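Long-range contact in lysyl oxidase (Pichia pastoris, PDB 1W7C), which probably oxidises primary amines, including the side-chain amine of lysine, using a copper ion and a topaquinone cofactor made from one of its own tyrosines: residues S398-L410 / A420-I432. Sequence-based numbering, arbitrary orientation.
Sequences SYCVFENQEDYSL and AITQNPTLNVRFI
S398 meets F431 through its carbonyl O, 3.4 Å from F431 CB, and a water bridges S398 O and I432 N. With Y399, S398 forms a classic beta bulge opposite F382 of strand 380-388. The Y399 ring runs alongside V429, its hydroxyl going on to E300 and T311. C400 and R430 form a hydrogen-bonded antiparallel pair; C400 SG, disulfide-linked to C375, lies 3.8 Å from R430 CB. On the other face V401 CG1 packs against L427 CD1, branched side chains suited to a buried sheet. F402, with CG between its backbone N and carbonyl carbon (chi1 64°), offers a flat aromatic face: N428 CB sits 3.5 Å from the ring centroid in a CH-pi contact, with ring and amide nearly parallel. R430 NH1 approaches F402 CZ obliquely and bonds to D407 O of the second subunit. The strands form a long antiparallel hairpin of the copper amine oxidase enzyme domain; 411-415 pairs with the start of 418-433, and this end touches the second subunit (I421 on V370, backbone bonds from L410), consistent with the arms joining subunits in this family. P425 CB lies 3.5 Å from E403 OE2, whose carboxylate binds R292 and W304. N404 exchanges two backbone bonds with T426. Q405 pairs with P425 where no N-H is needed, so proline fits; N424 N is shared between Q405 OE1 (weakly) and a water that also contacts OE1, while Q405 NE2 turns to P283 and S282 of the second subunit. E406, bent at chi2 (-62°), has a carboxylate able to take several donors at one oxygen: T426 OG1 donates to E406 OE1 at 2.7 Å on the anti side, N404 ND2 comes from above the carboxylate plane, and K445 probably polarises it further. Y408 offers a ring face to N424 ND2, which bonds weakly to Y408 O. S409 CB touches T422 O, 3.2 Å away, and L410 N donates to T422 O at 2.8 Å.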
ATOM      1  N   SER A 398       1.089 -11.358 -24.141  1.00 15.94           N
ATOM      2  CA  SER A 398       2.118 -11.627 -23.153  1.00 16.39           C
ATOM      3  C   SER A 398       2.222 -10.553 -22.057  1.00 14.47           C
ATOM      4  O   SER A 398       2.435 -10.879 -20.895  1.00 16.21           O
ATOM      5  CB  SER A 398       3.473 -11.756 -23.863  0.55 22.69           C
ATOM      6  OG  SER A 398       4.516 -11.987 -22.954  0.55 19.20           O
ATOM      7  N   TYR A 399       2.089  -9.301 -22.448  1.00 14.76           N
ATOM      8  CA  TYR A 399       1.966  -8.218 -21.499  1.00 14.35           C
ATOM      9  C   TYR A 399       0.971  -7.222 -22.014  1.00 13.99           C
ATOM     10  O   TYR A 399       0.659  -7.203 -23.196  1.00 16.47           O
ATOM     11  CB  TYR A 399       3.317  -7.596 -21.131  1.00 13.71           C
ATOM     12  CG  TYR A 399       4.046  -6.836 -22.229  1.00 14.59           C
ATOM     13  CD1 TYR A 399       3.880  -5.478 -22.376  1.00 15.82           C
ATOM     14  CD2 TYR A 399       4.936  -7.468 -23.061  1.00 15.28           C
ATOM     15  CE1 TYR A 399       4.600  -4.760 -23.320  1.00 15.49           C
ATOM     16  CE2 TYR A 399       5.673  -6.762 -24.015  1.00 15.79           C
ATOM     17  CZ  TYR A 399       5.495  -5.401 -24.143  1.00 15.12           C
ATOM     18  OH  TYR A 399       6.206  -4.679 -25.075  1.00 15.74           O
ATOM     19  N   CYS A 400       0.415  -6.427 -21.110  1.00 14.63           N
ATOM     20  CA  CYS A 400      -0.565  -5.420 -21.491  1.00 15.43           C
ATOM     21  C   CYS A 400      -0.159  -4.063 -20.964  1.00 14.54           C
ATOM     22  O   CYS A 400       0.578  -3.954 -19.960  1.00 15.43           O
ATOM     23  CB  CYS A 400      -1.988  -5.762 -20.994  1.00 15.89           C
ATOM     24  SG  CYS A 400      -2.173  -5.569 -19.190  1.00 16.28           S
ATOM     25  N   VAL A 401      -0.661  -3.042 -21.650  1.00 15.17           N
ATOM     26  CA  VAL A 401      -0.447  -1.661 -21.318  1.00 14.21           C
ATOM     27  C   VAL A 401      -1.784  -0.953 -21.262  1.00 15.62           C
ATOM     28  O   VAL A 401      -2.582  -1.075 -22.183  1.00 15.08           O
ATOM     29  CB  VAL A 401       0.455  -1.009 -22.383  1.00 16.07           C
ATOM     30  CG1 VAL A 401       0.705   0.476 -22.053  1.00 16.79           C
ATOM     31  CG2 VAL A 401       1.788  -1.808 -22.532  1.00 19.20           C
ATOM     32  N   PHE A 402      -2.065  -0.240 -20.182  1.00 14.42           N
ATOM     33  CA  PHE A 402      -3.318   0.466 -20.035  1.00 14.32           C
ATOM     34  C   PHE A 402      -3.182   1.705 -19.181  1.00 13.36           C
ATOM     35  O   PHE A 402      -2.310   1.793 -18.307  1.00 14.50           O
ATOM     36  CB  PHE A 402      -4.455  -0.429 -19.487  1.00 14.04           C
ATOM     37  CG  PHE A 402      -4.225  -0.956 -18.085  1.00 13.68           C
ATOM     38  CD1 PHE A 402      -3.505  -2.118 -17.888  1.00 15.12           C
ATOM     39  CD2 PHE A 402      -4.773  -0.304 -16.985  1.00 15.34           C
ATOM     40  CE1 PHE A 402      -3.311  -2.635 -16.613  1.00 15.18           C
ATOM     41  CE2 PHE A 402      -4.585  -0.820 -15.699  1.00 16.28           C
ATOM     42  CZ  PHE A 402      -3.858  -1.979 -15.520  1.00 15.31           C
ATOM     43  N   GLU A 403      -4.054   2.673 -19.448  1.00 13.87           N
ATOM     44  CA  GLU A 403      -4.157   3.859 -18.623  1.00 13.70           C
ATOM     45  C   GLU A 403      -5.297   3.682 -17.619  1.00 14.29           C
ATOM     46  O   GLU A 403      -6.432   3.430 -17.968  1.00 17.95           O
ATOM     47  CB  GLU A 403      -4.389   5.101 -19.467  1.00 14.17           C
ATOM     48  CG  GLU A 403      -4.223   6.377 -18.631  1.00 14.64           C
ATOM     49  CD  GLU A 403      -4.369   7.660 -19.439  1.00 14.41           C
ATOM     50  OE1 GLU A 403      -5.231   7.723 -20.351  1.00 16.29           O
ATOM     51  OE2 GLU A 403      -3.629   8.621 -19.115  1.00 15.70           O
ATOM     52  N   ASN A 404      -4.966   3.735 -16.337  1.00 14.06           N
ATOM     53  CA  ASN A 404      -5.989   3.697 -15.300  1.00 13.99           C
ATOM     54  C   ASN A 404      -6.403   5.101 -14.908  1.00 14.87           C
ATOM     55  O   ASN A 404      -5.637   6.041 -15.102  1.00 15.23           O
ATOM     56  CB  ASN A 404      -5.503   2.938 -14.047  1.00 14.57           C
ATOM     57  CG  ASN A 404      -6.638   2.535 -13.130  1.00 15.79           C
ATOM     58  OD1 ASN A 404      -7.769   2.257 -13.600  1.00 17.78           O
ATOM     59  ND2 ASN A 404      -6.368   2.475 -11.811  1.00 16.27           N
ATOM     60  N   GLN A 405      -7.617   5.225 -14.350  1.00 14.89           N
ATOM     61  CA  GLN A 405      -7.996   6.406 -13.569  1.00 14.81           C
ATOM     62  C   GLN A 405      -7.986   5.939 -12.133  1.00 14.80           C
ATOM     63  O   GLN A 405      -8.827   5.152 -11.696  1.00 15.66           O
ATOM     64  CB  GLN A 405      -9.379   6.905 -13.979  1.00 16.03           C
ATOM     65  CG  GLN A 405      -9.754   8.243 -13.317  1.00 17.76           C
ATOM     66  CD  GLN A 405      -8.909   9.405 -13.773  1.00 15.39           C
ATOM     67  OE1 GLN A 405      -8.213  10.030 -12.968  1.00 17.81           O
ATOM     68  NE2 GLN A 405      -9.034   9.760 -15.063  1.00 17.10           N
ATOM     69  N   GLU A 406      -7.024   6.403 -11.353  1.00 14.25           N
ATOM     70  CA  GLU A 406      -6.973   5.978  -9.977  1.00 14.00           C
ATOM     71  C   GLU A 406      -8.182   6.518  -9.213  1.00 16.09           C
ATOM     72  O   GLU A 406      -8.759   7.521  -9.594  1.00 16.67           O
ATOM     73  CB  GLU A 406      -5.688   6.446  -9.290  1.00 14.43           C
ATOM     74  CG  GLU A 406      -4.388   5.963  -9.911  1.00 14.63           C
ATOM     75  CD  GLU A 406      -4.215   4.470  -9.915  1.00 15.07           C
ATOM     76  OE1 GLU A 406      -3.816   3.914 -10.958  1.00 14.63           O
ATOM     77  OE2 GLU A 406      -4.427   3.857  -8.834  1.00 17.40           O
ATOM     78  N   ASP A 407      -8.530   5.846  -8.098  1.00 15.69           N
ATOM     79  CA  ASP A 407      -9.747   6.131  -7.350  1.00 20.50           C
ATOM     80  C   ASP A 407      -9.666   7.370  -6.454  1.00 17.93           C
ATOM     81  O   ASP A 407     -10.622   7.687  -5.779  1.00 27.48           O
ATOM     82  CB  ASP A 407     -10.191   4.899  -6.533  1.00 27.37           C
ATOM     83  CG  ASP A 407      -9.264   4.564  -5.347  1.00 33.95           C
ATOM     84  OD1 ASP A 407      -8.506   5.415  -4.876  1.00 31.33           O
ATOM     85  OD2 ASP A 407      -9.262   3.433  -4.794  1.00 25.42           O
ATOM     86  N   TYR A 408      -8.550   8.066  -6.510  1.00 14.51           N
ATOM     87  CA  TYR A 408      -8.294   9.288  -5.735  1.00 14.56           C
ATOM     88  C   TYR A 408      -7.558  10.260  -6.675  1.00 14.40           C
ATOM     89  O   TYR A 408      -6.789   9.834  -7.568  1.00 15.36           O
ATOM     90  CB  TYR A 408      -7.456   8.987  -4.473  1.00 14.15           C
ATOM     91  CG  TYR A 408      -6.081   8.512  -4.815  1.00 14.59           C
ATOM     92  CD1 TYR A 408      -5.845   7.203  -5.205  1.00 15.31           C
ATOM     93  CD2 TYR A 408      -4.995   9.373  -4.752  1.00 14.31           C
ATOM     94  CE1 TYR A 408      -4.567   6.763  -5.541  1.00 15.38           C
ATOM     95  CE2 TYR A 408      -3.722   8.944  -5.072  1.00 15.04           C
ATOM     96  CZ  TYR A 408      -3.505   7.651  -5.479  1.00 15.52           C
ATOM     97  OH  TYR A 408      -2.246   7.288  -5.881  1.00 16.33           O
ATOM     98  N   SER A 409      -7.795  11.542  -6.464  1.00 14.39           N
ATOM     99  CA  SER A 409      -7.127  12.562  -7.252  1.00 15.37           C
ATOM    100  C   SER A 409      -5.628  12.644  -6.924  1.00 13.37           C
ATOM    101  O   SER A 409      -5.189  12.186  -5.870  1.00 14.54           O
ATOM    102  CB  SER A 409      -7.872  13.920  -7.121  0.80 15.70           C
ATOM    103  OG  SER A 409      -7.351  14.643  -6.038  0.80 16.18           O
ATOM    104  N   LEU A 410      -4.826  13.192  -7.833  1.00 14.24           N
ATOM    105  CA  LEU A 410      -3.386  13.265  -7.573  1.00 14.57           C
ATOM    106  C   LEU A 410      -3.088  14.287  -6.487  1.00 13.54           C
ATOM    107  O   LEU A 410      -2.212  14.073  -5.666  1.00 14.71           O
ATOM    108  CB  LEU A 410      -2.615  13.561  -8.871  1.00 14.54           C
ATOM    109  CG  LEU A 410      -1.081  13.599  -8.724  1.00 16.08           C
ATOM    110  CD1 LEU A 410      -0.529  12.297  -8.171  1.00 18.19           C
ATOM    111  CD2 LEU A 410      -0.499  13.882 -10.098  1.00 18.48           C
ATOM    112  N   ALA A 420      -8.988  23.591  -6.490  1.00 17.39           N
ATOM    113  CA  ALA A 420      -8.105  23.149  -7.559  1.00 16.89           C
ATOM    114  C   ALA A 420      -7.865  21.659  -7.348  1.00 17.69           C
ATOM    115  O   ALA A 420      -7.443  21.253  -6.290  1.00 19.76           O
ATOM    116  CB  ALA A 420      -6.802  23.925  -7.488  1.00 18.40           C
ATOM    117  N   ILE A 421      -8.235  20.829  -8.307  1.00 16.51           N
ATOM    118  CA  ILE A 421      -8.084  19.376  -8.194  1.00 16.89           C
ATOM    119  C   ILE A 421      -7.445  18.835  -9.477  1.00 16.07           C
ATOM    120  O   ILE A 421      -7.877  19.196 -10.565  1.00 16.75           O
ATOM    121  CB  ILE A 421      -9.479  18.643  -7.962  1.00 16.07           C
ATOM    122  CG1 ILE A 421     -10.328  19.330  -6.893  1.00 18.52           C
ATOM    123  CG2 ILE A 421      -9.251  17.166  -7.641  1.00 16.80           C
ATOM    124  CD1 ILE A 421     -11.716  18.912  -6.908  1.00 41.70           C
ATOM    125  N   THR A 422      -6.470  17.953  -9.318  1.00 15.11           N
ATOM    126  CA  THR A 422      -5.816  17.290 -10.428  1.00 15.35           C
ATOM    127  C   THR A 422      -6.158  15.818 -10.394  1.00 15.45           C
ATOM    128  O   THR A 422      -6.039  15.181  -9.362  1.00 15.11           O
ATOM    129  CB  THR A 422      -4.297  17.462 -10.314  1.00 16.57           C
ATOM    130  OG1 THR A 422      -3.981  18.855 -10.457  1.00 17.05           O
ATOM    131  CG2 THR A 422      -3.598  16.723 -11.461  1.00 16.66           C
ATOM    132  N   GLN A 423      -6.620  15.297 -11.513  1.00 15.05           N
ATOM    133  CA  GLN A 423      -6.902  13.870 -11.678  1.00 15.10           C
ATOM    134  C   GLN A 423      -5.613  13.054 -11.652  1.00 14.66           C
ATOM    135  O   GLN A 423      -4.511  13.579 -11.768  1.00 15.49           O
ATOM    136  CB  GLN A 423      -7.688  13.597 -12.974  1.00 15.29           C
ATOM    137  CG  GLN A 423      -8.977  14.326 -13.075  1.00 17.47           C
ATOM    138  CD  GLN A 423      -9.658  14.009 -14.370  1.00 25.65           C
ATOM    139  OE1 GLN A 423      -9.406  14.666 -15.359  1.00 31.43           O
ATOM    140  NE2 GLN A 423     -10.491  12.989 -14.383  1.00 28.69           N
ATOM    141  N   ASN A 424      -5.780  11.751 -11.526  1.00 15.80           N
ATOM    142  CA  ASN A 424      -4.657  10.822 -11.347  1.00 14.64           C
ATOM    143  C   ASN A 424      -4.725   9.643 -12.332  1.00 14.45           C
ATOM    144  O   ASN A 424      -4.856   8.508 -11.938  1.00 14.37           O
ATOM    145  CB  ASN A 424      -4.690  10.309  -9.902  1.00 14.99           C
ATOM    146  CG  ASN A 424      -3.415   9.681  -9.418  1.00 14.28           C
ATOM    147  OD1 ASN A 424      -2.358   9.719 -10.058  1.00 15.81           O
ATOM    148  ND2 ASN A 424      -3.495   9.125  -8.198  1.00 16.32           N
ATOM    149  N   PRO A 425      -4.578   9.930 -13.616  1.00 13.96           N
ATOM    150  CA  PRO A 425      -4.375   8.866 -14.606  1.00 13.93           C
ATOM    151  C   PRO A 425      -2.969   8.321 -14.494  1.00 13.48           C
ATOM    152  O   PRO A 425      -2.030   9.059 -14.237  1.00 14.03           O
ATOM    153  CB  PRO A 425      -4.538   9.591 -15.929  1.00 15.70           C
ATOM    154  CG  PRO A 425      -3.998  10.969 -15.619  1.00 16.60           C
ATOM    155  CD  PRO A 425      -4.528  11.267 -14.241  1.00 15.49           C
ATOM    156  N   THR A 426      -2.834   7.017 -14.662  1.00 14.06           N
ATOM    157  CA  THR A 426      -1.530   6.339 -14.569  1.00 14.20           C
ATOM    158  C   THR A 426      -1.350   5.407 -15.760  1.00 13.51           C
ATOM    159  O   THR A 426      -2.320   4.825 -16.264  1.00 14.35           O
ATOM    160  CB  THR A 426      -1.376   5.521 -13.286  1.00 14.26           C
ATOM    161  OG1 THR A 426      -2.446   4.574 -13.206  1.00 13.82           O
ATOM    162  CG2 THR A 426      -1.403   6.419 -12.079  1.00 14.14           C
ATOM    163  N   LEU A 427      -0.121   5.284 -16.218  1.00 12.92           N
ATOM    164  CA  LEU A 427       0.214   4.224 -17.176  1.00 13.43           C
ATOM    165  C   LEU A 427       0.553   2.957 -16.396  1.00 14.35           C
ATOM    166  O   LEU A 427       1.235   3.013 -15.396  1.00 14.09           O
ATOM    167  CB  LEU A 427       1.417   4.593 -18.043  1.00 14.34           C
ATOM    168  CG  LEU A 427       1.698   3.649 -19.192  1.00 14.57           C
ATOM    169  CD1 LEU A 427       0.608   3.805 -20.256  1.00 16.71           C
ATOM    170  CD2 LEU A 427       3.046   3.890 -19.799  1.00 16.66           C
ATOM    171  N   ASN A 428       0.102   1.823 -16.911  1.00 13.84           N
ATOM    172  CA  ASN A 428       0.239   0.547 -16.237  1.00 12.64           C
ATOM    173  C   ASN A 428       0.708  -0.484 -17.237  1.00 12.98           C
ATOM    174  O   ASN A 428       0.113  -0.604 -18.315  1.00 14.34           O
ATOM    175  CB  ASN A 428      -1.117   0.129 -15.665  1.00 13.01           C
ATOM    176  CG  ASN A 428      -1.584   1.033 -14.558  1.00 12.99           C
ATOM    177  OD1 ASN A 428      -1.221   0.795 -13.391  1.00 14.09           O
ATOM    178  ND2 ASN A 428      -2.252   2.151 -14.900  1.00 14.43           N
ATOM    179  N   VAL A 429       1.763  -1.199 -16.829  1.00 12.04           N
ATOM    180  CA  VAL A 429       2.309  -2.322 -17.600  1.00 13.03           C
ATOM    181  C   VAL A 429       2.210  -3.554 -16.695  1.00 13.23           C
ATOM    182  O   VAL A 429       2.735  -3.562 -15.562  1.00 13.80           O
ATOM    183  CB  VAL A 429       3.747  -2.072 -18.057  1.00 14.53           C
ATOM    184  CG1 VAL A 429       4.232  -3.206 -18.932  1.00 15.92           C
ATOM    185  CG2 VAL A 429       3.912  -0.697 -18.743  1.00 22.63           C
ATOM    186  N   ARG A 430       1.460  -4.561 -17.174  1.00 14.15           N
ATOM    187  CA  ARG A 430       1.292  -5.797 -16.411  1.00 14.65           C
ATOM    188  C   ARG A 430       1.683  -7.043 -17.204  1.00 13.47           C
ATOM    189  O   ARG A 430       1.452  -7.110 -18.421  1.00 14.28           O
ATOM    190  CB  ARG A 430      -0.176  -5.962 -16.000  1.00 15.26           C
ATOM    191  CG  ARG A 430      -0.575  -7.335 -15.527  1.00 16.72           C
ATOM    192  CD  ARG A 430      -2.013  -7.410 -15.016  1.00 16.45           C
ATOM    193  NE  ARG A 430      -2.139  -6.720 -13.735  1.00 15.40           N
ATOM    194  CZ  ARG A 430      -3.024  -5.807 -13.431  1.00 13.38           C
ATOM    195  NH1 ARG A 430      -3.955  -5.444 -14.305  1.00 15.16           N
ATOM    196  NH2 ARG A 430      -3.002  -5.243 -12.244  1.00 16.55           N
ATOM    197  N   PHE A 431       2.247  -8.019 -16.498  1.00 13.39           N
ATOM    198  CA  PHE A 431       2.175  -9.389 -16.996  1.00 14.83           C
ATOM    199  C   PHE A 431       1.907 -10.298 -15.816  1.00 13.68           C
ATOM    200  O   PHE A 431       2.116  -9.905 -14.655  1.00 14.48           O
ATOM    201  CB  PHE A 431       3.380  -9.815 -17.849  1.00 15.73           C
ATOM    202  CG  PHE A 431       4.575 -10.261 -17.085  1.00 15.31           C
ATOM    203  CD1 PHE A 431       5.430  -9.348 -16.516  1.00 16.10           C
ATOM    204  CD2 PHE A 431       4.855 -11.612 -16.943  1.00 16.83           C
ATOM    205  CE1 PHE A 431       6.553  -9.772 -15.837  1.00 17.87           C
ATOM    206  CE2 PHE A 431       6.004 -12.029 -16.267  1.00 16.56           C
ATOM    207  CZ  PHE A 431       6.821 -11.129 -15.703  1.00 15.51           C
ATOM    208  N   ILE A 432       1.417 -11.493 -16.120  1.00 14.75           N
ATOM    209  CA  ILE A 432       1.098 -12.469 -15.096  1.00 14.51           C
ATOM    210  C   ILE A 432       1.795 -13.774 -15.458  1.00 14.45           C
ATOM    211  O   ILE A 432       1.666 -14.273 -16.586  1.00 16.34           O
ATOM    212  CB  ILE A 432      -0.452 -12.682 -15.044  1.00 15.02           C
ATOM    213  CG1 ILE A 432      -1.112 -11.404 -14.516  1.00 14.63           C
ATOM    214  CG2 ILE A 432      -0.727 -13.881 -14.135  1.00 17.81           C
ATOM    215  CD1 ILE A 432      -2.646 -11.437 -14.510  1.00 15.68           C
TER
HETATM  216  O   HOH W   1       1.424 -12.343 -18.949  1.00 19.62           O
HETATM  217  O   HOH W   2      -8.234  10.420 -10.357  1.00 17.79           O